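Moesin/ezrin/radixin homolog 2 (Drosophila melanogaster, PDB 7EDR) probably acts as a FERM-domain scaffold that binds partner proteins beneath the cell membrane, as other merlins do in growth-restraining Hippo signalling. Local coordinates at residues Q108-Q111 and S112-M116; M149-G152 and G153-L156; F243-N246 and E247-H250; S274-L277 and H278-K281. All blocks are in the same frame, centred on the assembly; numbering follows the deposited sequence.

Contact 1. Residues Q108-Q111 and S112-M116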
loop_
_atom_site.group_PDB
_atom_site.type_symbol
_atom_site.label_atom_id
_atom_site.label_comp_id
_atom_site.label_asym_id
_atom_site.label_seq_id
_atom_site.Cartn_x
_atom_site.Cartn_y
_atom_site.Cartn_z
ATOM N N GLN C 108 21.602 -19.125 -7.322
ATOM C CA GLN C 108 21.515 -19.190 -8.782
ATOM C C GLN C 108 22.297 -18.060 -9.453
ATOM O O GLN C 108 22.977 -18.286 -10.456
ATOM C CB GLN C 108 20.054 -19.149 -9.207
ATOM C CG GLN C 108 19.834 -19.130 -10.684
ATOM C CD GLN C 108 18.360 -19.085 -11.023
ATOM O OE1 GLN C 108 17.538 -19.676 -10.312
ATOM N NE2 GLN C 108 18.005 -18.347 -12.087
ATOM N N VAL C 109 22.198 -16.836 -8.934
ATOM C CA VAL C 109 22.937 -15.731 -9.532
ATOM C C VAL C 109 24.441 -15.962 -9.415
ATOM O O VAL C 109 25.202 -15.691 -10.357
ATOM C CB VAL C 109 22.520 -14.394 -8.888
ATOM C CG1 VAL C 109 23.472 -13.310 -9.328
ATOM C CG2 VAL C 109 21.067 -14.024 -9.273
ATOM N N LYS C 110 24.897 -16.464 -8.263
ATOM C CA LYS C 110 26.327 -16.686 -8.088
ATOM C C LYS C 110 26.844 -17.710 -9.091
ATOM O O LYS C 110 27.930 -17.533 -9.660
ATOM C CB LYS C 110 26.648 -17.106 -6.646
ATOM C CG LYS C 110 28.123 -17.498 -6.422
ATOM C CD LYS C 110 28.568 -17.409 -4.964
ATOM C CE LYS C 110 28.000 -18.542 -4.113
ATOM N NZ LYS C 110 28.158 -19.851 -4.780
ATOM N N GLN C 111 26.064 -18.756 -9.377
ATOM C CA GLN C 111 26.536 -19.705 -10.384
ATOM C C GLN C 111 26.543 -19.103 -11.783
ATOM O O GLN C 111 27.409 -19.453 -12.591
ATOM C CB GLN C 111 25.714 -20.993 -10.377
ATOM C CG GLN C 111 26.515 -22.155 -10.973
ATOM C CD GLN C 111 28.029 -22.132 -10.561
ATOM O OE1 GLN C 111 28.927 -22.064 -11.433
ATOM N NE2 GLN C 111 28.306 -22.197 -9.235
ATOM N N SER C 112 25.592 -18.215 -12.089
ATOM C CA SER C 112 25.638 -17.442 -13.330
ATOM C C SER C 112 26.978 -16.750 -13.479
ATOM O O SER C 112 27.582 -16.756 -14.556
ATOM C CB SER C 112 24.537 -16.380 -13.338
ATOM O OG SER C 112 23.319 -16.932 -13.749
ATOM N N ILE C 113 27.439 -16.125 -12.392
ATOM C CA ILE C 113 28.654 -15.333 -12.426
ATOM C C ILE C 113 29.883 -16.237 -12.492
ATOM O O ILE C 113 30.739 -16.086 -13.370
ATOM C CB ILE C 113 28.675 -14.396 -11.209
ATOM C CG1 ILE C 113 27.536 -13.365 -11.362
ATOM C CG2 ILE C 113 30.039 -13.765 -11.053
ATOM C CD1 ILE C 113 27.334 -12.414 -10.205
ATOM N N LEU C 114 29.968 -17.216 -11.588
ATOM C CA LEU C 114 31.130 -18.102 -11.548
ATOM C C LEU C 114 31.316 -18.847 -12.864
ATOM O O LEU C 114 32.450 -19.085 -13.299
ATOM C CB LEU C 114 30.989 -19.095 -10.397
ATOM C CG LEU C 114 31.787 -18.796 -9.137
ATOM C CD1 LEU C 114 32.171 -17.319 -9.040
ATOM C CD2 LEU C 114 30.980 -19.240 -7.936
ATOM N N SER C 115 30.219 -19.227 -13.514
ATOM C CA SER C 115 30.278 -19.917 -14.796
ATOM C C SER C 115 30.345 -18.958 -15.976
ATOM O O SER C 115 30.435 -19.417 -17.123
ATOM C CB SER C 115 29.055 -20.811 -14.952
ATOM O OG SER C 115 27.939 -20.006 -15.290
ATOM N N MET C 116 30.268 -17.649 -15.716
ATOM C CA MET C 116 30.341 -16.587 -16.713
ATOM C C MET C 116 29.141 -16.570 -17.655
ATOM O O MET C 116 29.233 -16.022 -18.760
ATOM C CB MET C 116 31.645 -16.660 -17.518
ATOM C CG MET C 116 32.888 -16.748 -16.627
ATOM S SD MET C 116 34.383 -17.197 -17.531
ATOM C CE MET C 116 34.593 -15.758 -18.579
HETATM O O HOH W 1 19.963 -17.371 -14.119
#
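Q111 and S115 are joined by two hydrogen bonds at this last helical turn. The carbonyl oxygen Q111 O accepts from S115 N at 3.0 Å, as helix geometry requires, and also from the hydroxyl S115 OG at 2.8 Å. The second bond is possible because S115 OG sits between its own backbone N and carbonyl carbon (chi1 77°), which turns it back toward the preceding turn. Serine suits the place: its short side chain lets the hydroxyl add a second bond to a carbonyl that its own backbone N already holds.

Three further backbone bonds precede this fork. S112 N reaches Q108 O at 3.1 Å, I113 N reaches V109 O, and L114 N meets K110 O at 2.8 Å in an almost straight bond (N-H...O 177°). They belong to helix 99-114 of the all-helical FERM central domain, the F2 lobe. The helix ends in a Schellman motif, with M116 taking a positive phi.

Apolar contacts follow the same i to i+4 spacing. V109 CG1 lies 4.1 Å from I113 CD1, the two branched side chains passing at a slant on the buried face, where Y194 and L195 of helix 187-198 pack over them. On another flank K110 and L114 run side by side in the same direction, K110 CG 3.7 Å from L114 CD2, so the aliphatic part of the lysine serves as a hydrocarbon neighbour.

At the other end of the segment Q108 NE2 donates to a water at 3.0 Å, which makes a weak bond to S112 OG; Q108 OE1 accepts from A85 N.

Contact 2. Residues M149-G152 and G153-L156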
loop_
_atom_site.group_PDB
_atom_site.type_symbol
_atom_site.label_atom_id
_atom_site.label_comp_id
_atom_site.label_asym_id
_atom_site.label_seq_id
_atom_site.Cartn_x
_atom_site.Cartn_y
_atom_site.Cartn_z
ATOM N N MET C 149 41.825 -21.682 3.769
ATOM C CA MET C 149 40.375 -21.849 3.787
ATOM C C MET C 149 39.734 -21.564 2.433
ATOM O O MET C 149 38.559 -21.896 2.247
ATOM C CB MET C 149 39.782 -20.909 4.844
ATOM C CG MET C 149 38.381 -21.206 5.315
ATOM S SD MET C 149 38.207 -20.530 6.982
ATOM C CE MET C 149 37.319 -18.996 6.671
ATOM N N LEU C 150 40.465 -20.952 1.499
ATOM C CA LEU C 150 39.933 -20.469 0.234
ATOM C C LEU C 150 40.613 -21.162 -0.943
ATOM O O LEU C 150 41.567 -21.938 -0.800
ATOM C CB LEU C 150 40.116 -18.948 0.105
ATOM C CG LEU C 150 39.878 -18.105 1.362
ATOM C CD1 LEU C 150 40.099 -16.646 1.069
ATOM C CD2 LEU C 150 38.490 -18.322 1.932
ATOM N N ALA C 151 40.103 -20.854 -2.130
ATOM C CA ALA C 151 40.700 -21.328 -3.376
ATOM C C ALA C 151 40.175 -20.422 -4.489
ATOM O O ALA C 151 38.977 -20.463 -4.800
ATOM C CB ALA C 151 40.364 -22.801 -3.615
ATOM N N GLY C 152 41.059 -19.585 -5.068
ATOM C CA GLY C 152 40.617 -18.597 -6.046
ATOM C C GLY C 152 40.007 -19.191 -7.306
ATOM O O GLY C 152 39.223 -18.526 -7.998
ATOM N N GLY C 153 40.368 -20.436 -7.636
ATOM C CA GLY C 153 39.836 -21.079 -8.826
ATOM C C GLY C 153 38.384 -21.490 -8.700
ATOM O O GLY C 153 37.726 -21.727 -9.722
ATOM N N GLU C 154 37.871 -21.580 -7.469
ATOM C CA GLU C 154 36.456 -21.833 -7.223
ATOM C C GLU C 154 35.669 -20.582 -6.852
ATOM O O GLU C 154 34.432 -20.628 -6.845
ATOM C CB GLU C 154 36.293 -22.852 -6.098
ATOM C CG GLU C 154 36.777 -24.235 -6.439
ATOM C CD GLU C 154 36.316 -25.256 -5.420
ATOM O OE1 GLU C 154 36.908 -25.301 -4.315
ATOM O OE2 GLU C 154 35.345 -25.994 -5.721
ATOM N N LEU C 155 36.352 -19.486 -6.507
ATOM C CA LEU C 155 35.697 -18.263 -6.075
ATOM C C LEU C 155 35.657 -17.217 -7.172
ATOM O O LEU C 155 34.845 -16.288 -7.095
ATOM C CB LEU C 155 36.405 -17.686 -4.836
ATOM C CG LEU C 155 36.347 -18.539 -3.558
ATOM C CD1 LEU C 155 37.428 -18.128 -2.586
ATOM C CD2 LEU C 155 34.970 -18.432 -2.877
ATOM N N LEU C 156 36.475 -17.378 -8.207
ATOM C CA LEU C 156 36.558 -16.385 -9.238
ATOM C C LEU C 156 36.214 -16.992 -10.585
ATOM O O LEU C 156 36.566 -18.148 -10.855
ATOM C CB LEU C 156 37.963 -15.770 -9.286
ATOM C CG LEU C 156 38.309 -14.987 -8.018
ATOM C CD1 LEU C 156 39.727 -14.402 -8.080
ATOM C CD2 LEU C 156 37.258 -13.890 -7.756
#
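L155 has its CG beside the backbone N and opposite the carbonyl carbon (chi1 -65°), and with an extended chi2 of 161° this carries L155 CD1 back over the chain to within 3.9 Å of L150 CB. The setting is the short, weakly bonded helix 152-155 of the FERM central domain, entered from an extended approach at L150 and A151. The same two torsions lay L155 CD1 against the A151 backbone, 3.6 Å from A151 O, so the leucine bridges the extended residues and the turn that follows. V133 of helix 122-137 touches both L150 and L155, which explains why apolar branches occupy these positions.

Hydrogen bonding is irregular. A151 O accepts from E154 N at 3.1 Å, the donor standing well above the carbonyl plane, and it has only a weak bond to L155 N. G152 O is held by L156 N at 3.0 Å, with another weak bond from L155 N. G152 is buried, and its N donates to E172 OE1, tying the start of the turn to helix 168-179. L156 packs on W171 and I175 of that helix, while L156 CB rests 3.3 Å from G152 O.

Contact 3. Residues F243-N246 and E247-H250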
loop_
_atom_site.group_PDB
_atom_site.type_symbol
_atom_site.label_atom_id
_atom_site.label_comp_id
_atom_site.label_asym_id
_atom_site.label_seq_id
_atom_site.Cartn_x
_atom_site.Cartn_y
_atom_site.Cartn_z
ATOM N N PHE C 243 12.600 -1.046 -25.292
ATOM C CA PHE C 243 11.171 -0.774 -25.208
ATOM C C PHE C 243 10.653 -1.292 -23.879
ATOM O O PHE C 243 10.767 -2.488 -23.589
ATOM C CB PHE C 243 10.414 -1.424 -26.360
ATOM C CG PHE C 243 10.870 -0.970 -27.704
ATOM C CD1 PHE C 243 11.838 -1.690 -28.406
ATOM C CD2 PHE C 243 10.322 0.174 -28.283
ATOM C CE1 PHE C 243 12.256 -1.269 -29.679
ATOM C CE2 PHE C 243 10.735 0.602 -29.545
ATOM C CZ PHE C 243 11.713 -0.116 -30.238
ATOM N N GLN C 244 10.077 -0.400 -23.084
ATOM C CA GLN C 244 9.613 -0.766 -21.761
ATOM C C GLN C 244 8.269 -1.488 -21.841
ATOM O O GLN C 244 7.452 -1.211 -22.717
ATOM C CB GLN C 244 9.513 0.490 -20.895
ATOM C CG GLN C 244 9.710 0.199 -19.417
ATOM C CD GLN C 244 10.013 1.434 -18.612
ATOM O OE1 GLN C 244 11.177 1.737 -18.325
ATOM N NE2 GLN C 244 8.965 2.171 -18.252
ATOM N N TRP C 245 8.043 -2.425 -20.906
ATOM C CA TRP C 245 6.847 -3.268 -20.965
ATOM C C TRP C 245 5.573 -2.455 -21.132
ATOM O O TRP C 245 4.648 -2.884 -21.836
ATOM C CB TRP C 245 6.727 -4.153 -19.716
ATOM C CG TRP C 245 7.632 -5.309 -19.783
ATOM C CD1 TRP C 245 8.594 -5.677 -18.864
ATOM C CD2 TRP C 245 7.723 -6.242 -20.863
ATOM N NE1 TRP C 245 9.265 -6.791 -19.323
ATOM C CE2 TRP C 245 8.755 -7.146 -20.548
ATOM C CE3 TRP C 245 7.041 -6.386 -22.079
ATOM C CZ2 TRP C 245 9.107 -8.187 -21.395
ATOM C CZ3 TRP C 245 7.387 -7.426 -22.918
ATOM C CH2 TRP C 245 8.411 -8.317 -22.572
ATOM N N ASN C 246 5.493 -1.282 -20.494
ATOM C CA ASN C 246 4.248 -0.515 -20.545
ATOM C C ASN C 246 4.077 0.268 -21.847
ATOM O O ASN C 246 3.021 0.874 -22.045
ATOM C CB ASN C 246 4.162 0.444 -19.363
ATOM C CG ASN C 246 5.075 1.638 -19.528
ATOM O OD1 ASN C 246 6.295 1.497 -19.546
ATOM N ND2 ASN C 246 4.489 2.821 -19.657
ATOM N N GLU C 247 5.083 0.270 -22.726
ATOM C CA GLU C 247 4.973 0.772 -24.091
ATOM C C GLU C 247 4.520 -0.292 -25.084
ATOM O O GLU C 247 4.235 0.051 -26.244
ATOM C CB GLU C 247 6.323 1.336 -24.579
ATOM C CG GLU C 247 6.983 2.307 -23.627
ATOM C CD GLU C 247 8.357 2.765 -24.091
ATOM O OE1 GLU C 247 9.263 1.932 -24.303
ATOM O OE2 GLU C 247 8.537 3.984 -24.231
ATOM N N ILE C 248 4.458 -1.568 -24.680
ATOM C CA ILE C 248 4.178 -2.671 -25.605
ATOM C C ILE C 248 2.739 -3.146 -25.410
ATOM O O ILE C 248 2.335 -3.501 -24.295
ATOM C CB ILE C 248 5.181 -3.827 -25.415
ATOM C CG1 ILE C 248 6.611 -3.329 -25.653
ATOM C CG2 ILE C 248 4.858 -4.994 -26.348
ATOM C CD1 ILE C 248 7.655 -4.377 -25.412
ATOM N N ARG C 249 1.971 -3.166 -26.502
ATOM C CA ARG C 249 0.559 -3.532 -26.487
ATOM C C ARG C 249 0.347 -5.027 -26.735
ATOM O O ARG C 249 -0.518 -5.651 -26.097
ATOM C CB ARG C 249 -0.183 -2.693 -27.536
ATOM C CG ARG C 249 -1.543 -3.197 -28.007
ATOM C CD ARG C 249 -2.612 -2.949 -26.973
ATOM N NE ARG C 249 -3.952 -3.339 -27.422
ATOM C CZ ARG C 249 -4.950 -3.697 -26.603
ATOM N NH1 ARG C 249 -4.763 -3.735 -25.278
ATOM N NH2 ARG C 249 -6.138 -4.033 -27.111
ATOM N N HIS C 250 1.141 -5.620 -27.629
ATOM C CA HIS C 250 0.878 -6.972 -28.097
ATOM C C HIS C 250 2.163 -7.572 -28.657
ATOM O O HIS C 250 2.942 -6.880 -29.322
ATOM C CB HIS C 250 -0.233 -6.965 -29.159
ATOM C CG HIS C 250 -0.857 -8.305 -29.387
ATOM N ND1 HIS C 250 -0.355 -9.217 -30.292
ATOM C CD2 HIS C 250 -1.937 -8.894 -28.818
ATOM C CE1 HIS C 250 -1.099 -10.311 -30.271
ATOM N NE2 HIS C 250 -2.064 -10.141 -29.384
#
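E247 folds back over Q244, and its side chain can be followed outward along that residue. E247 CB starts 3.4 Å from Q244 O, with CG set beside the backbone N (chi1 -50°), a turn that sends the chain back toward the preceding strand. E247 CG stays 3.7 Å from Q244 O. Beyond it the chain is extended, and E247 CD passes 4.1 Å from Q244 CB. At the tip E247 OE1 accepts from Q244 N at 2.8 Å, met on its anti side and 27° out of the carboxylate plane. Outside the two segments, E247 OE2 forms a salt bridge with a basic side chain of another protein chain of the assembly. Glutamate thus suits the place twice over: it is long enough to reach a main-chain N-H and carries a charge for the partner.

The backbone replies in kind, E247 N donating to Q244 O at 2.8 Å. These bonds shape the tight 3-10 link between strands 241-244 and 248-254, where the chain of the PH-like domain passes from one of its two antiparallel sheets to the other. Just past it R249 and H250 both face R261, a classic beta bulge.

Inside, I248 CD1 lies 3.9 Å from W245 CE3, and the two side chains cross obliquely. The indole packs against helix 277-297, while W245 NE1 donates to T224 O. On the outer side Q244 NE2 donates to N246 OD1 at 3.0 Å, with that oxygen near the plane of the Q244 amide. Q244 OE1 and N246 ND2 bond a basic and an aromatic side chain of the partner protein.

Contact 4. Residues S274-L277 and H278-K281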
loop_
_atom_site.group_PDB
_atom_site.type_symbol
_atom_site.label_atom_id
_atom_site.label_comp_id
_atom_site.label_asym_id
_atom_site.label_seq_id
_atom_site.Cartn_x
_atom_site.Cartn_y
_atom_site.Cartn_z
ATOM N N SER C 274 13.264 -14.938 -35.757
ATOM C CA SER C 274 13.890 -15.826 -34.793
ATOM C C SER C 274 13.623 -17.240 -35.277
ATOM O O SER C 274 12.466 -17.608 -35.493
ATOM C CB SER C 274 13.337 -15.591 -33.384
ATOM O OG SER C 274 13.587 -16.709 -32.552
ATOM N N GLN C 275 14.684 -18.028 -35.445
ATOM C CA GLN C 275 14.654 -19.143 -36.388
ATOM C C GLN C 275 14.189 -20.471 -35.814
ATOM O O GLN C 275 14.021 -21.416 -36.586
ATOM C CB GLN C 275 16.040 -19.351 -37.014
ATOM C CG GLN C 275 16.556 -18.152 -37.779
ATOM C CD GLN C 275 15.631 -17.762 -38.900
ATOM O OE1 GLN C 275 15.004 -18.623 -39.536
ATOM N NE2 GLN C 275 15.512 -16.453 -39.140
ATOM N N ASP C 276 14.002 -20.593 -34.507
ATOM C CA ASP C 276 13.547 -21.843 -33.911
ATOM C C ASP C 276 12.195 -21.594 -33.262
ATOM O O ASP C 276 12.068 -20.723 -32.402
ATOM C CB ASP C 276 14.572 -22.398 -32.909
ATOM C CG ASP C 276 14.045 -23.604 -32.078
ATOM O OD1 ASP C 276 14.726 -23.964 -31.087
ATOM O OD2 ASP C 276 12.984 -24.201 -32.366
ATOM N N LEU C 277 11.184 -22.346 -33.699
ATOM C CA LEU C 277 9.830 -22.151 -33.192
ATOM C C LEU C 277 9.757 -22.397 -31.696
ATOM O O LEU C 277 9.054 -21.671 -30.982
ATOM C CB LEU C 277 8.847 -23.069 -33.922
ATOM C CG LEU C 277 8.991 -22.974 -35.427
ATOM C CD1 LEU C 277 8.127 -24.021 -36.141
ATOM C CD2 LEU C 277 8.633 -21.574 -35.884
ATOM N N HIS C 278 10.448 -23.426 -31.200
ATOM C CA HIS C 278 10.416 -23.678 -29.762
ATOM C C HIS C 278 10.931 -22.472 -28.989
ATOM O O HIS C 278 10.280 -22.000 -28.048
ATOM C CB HIS C 278 11.231 -24.913 -29.387
ATOM C CG HIS C 278 11.302 -25.135 -27.906
ATOM N ND1 HIS C 278 10.290 -25.752 -27.200
ATOM C CD2 HIS C 278 12.230 -24.767 -26.989
ATOM C CE1 HIS C 278 10.604 -25.780 -25.916
ATOM N NE2 HIS C 278 11.777 -25.189 -25.761
ATOM N N ILE C 279 12.103 -21.963 -29.377
ATOM C CA ILE C 279 12.616 -20.719 -28.813
ATOM C C ILE C 279 11.581 -19.608 -28.897
ATOM O O ILE C 279 11.527 -18.734 -28.022
ATOM C CB ILE C 279 13.925 -20.320 -29.525
ATOM C CG1 ILE C 279 15.050 -21.282 -29.138
ATOM C CG2 ILE C 279 14.301 -18.870 -29.210
ATOM C CD1 ILE C 279 15.348 -21.300 -27.654
ATOM N N ASN C 280 10.731 -19.629 -29.929
ATOM C CA ASN C 280 9.783 -18.537 -30.103
ATOM C C ASN C 280 8.667 -18.611 -29.078
ATOM O O ASN C 280 8.236 -17.583 -28.549
ATOM C CB ASN C 280 9.232 -18.548 -31.518
ATOM C CG ASN C 280 10.246 -18.051 -32.515
ATOM O OD1 ASN C 280 11.363 -17.675 -32.137
ATOM N ND2 ASN C 280 9.880 -18.053 -33.793
ATOM N N LYS C 281 8.204 -19.818 -28.774
ATOM C CA LYS C 281 7.266 -19.978 -27.678
ATOM C C LYS C 281 7.886 -19.523 -26.355
ATOM O O LYS C 281 7.218 -18.867 -25.544
ATOM C CB LYS C 281 6.802 -21.432 -27.608
ATOM C CG LYS C 281 5.721 -21.657 -26.596
ATOM C CD LYS C 281 4.551 -20.715 -26.840
ATOM C CE LYS C 281 3.606 -20.699 -25.641
ATOM N NZ LYS C 281 3.299 -22.085 -25.177
#
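This is a helix N-terminal cap, formed where the loop after strand 270-273 enters helix 277-297, the long C-terminal helix of the PH-like domain. D276 is the N-cap residue. D276 OD2 accepts from H278 N at 2.9 Å, closing an Asx turn; the amide comes from above the carboxylate plane. With CG opposite its backbone N (chi1 171°), the carboxylate leans over the first turn, where its negative charge should also interact favourably with the helix dipole. Aspartate suits this place because its short chain can answer an amide that has no earlier carbonyl to bond.

D276 OD1 lies 3.3 Å from I279 CG1, the two side chains crossing at about a right angle. Along the backbone N280 N bonds D276 O only weakly, whereas K281 N donates to L277 O at 3.0 Å. H278 carries its imidazole away from the cap, and NE2 bonds V56 O in the N-terminal ubiquitin-like part of the chain.

N280 ties the loop down with both ends of its amide. OD1 accepts from S274 OG, although the refined separation is too short to be reliable. N280 ND2 donates to S274 O at 3.1 Å; the oxygen lies near the N280 amide plane, while the donor stands above the S274 carbonyl plane.

The four contacts follow in series along the chain and fall into two pairs. Contacts 1 and 2 belong to the helical central domain, with centres about 14 Å apart; they touch, since L114 CD1 at the end of helix 99-114 packs 3.5 Å from L155 O in the short helix 152-155. Contacts 3 and 4 share the PH-like domain, about 21 Å apart between centres and about 11 Å between nearest atoms: one links its two sheets, the other starts the helix 277-297 on which W245 of contact 3 rests. Contacts 2 and 3 lie about 43 Å apart between centres, on opposite sides of the chain's centre. Of the four, contact 3 alone meets another protein chain, consistent with partner binding by the PH-like lobe.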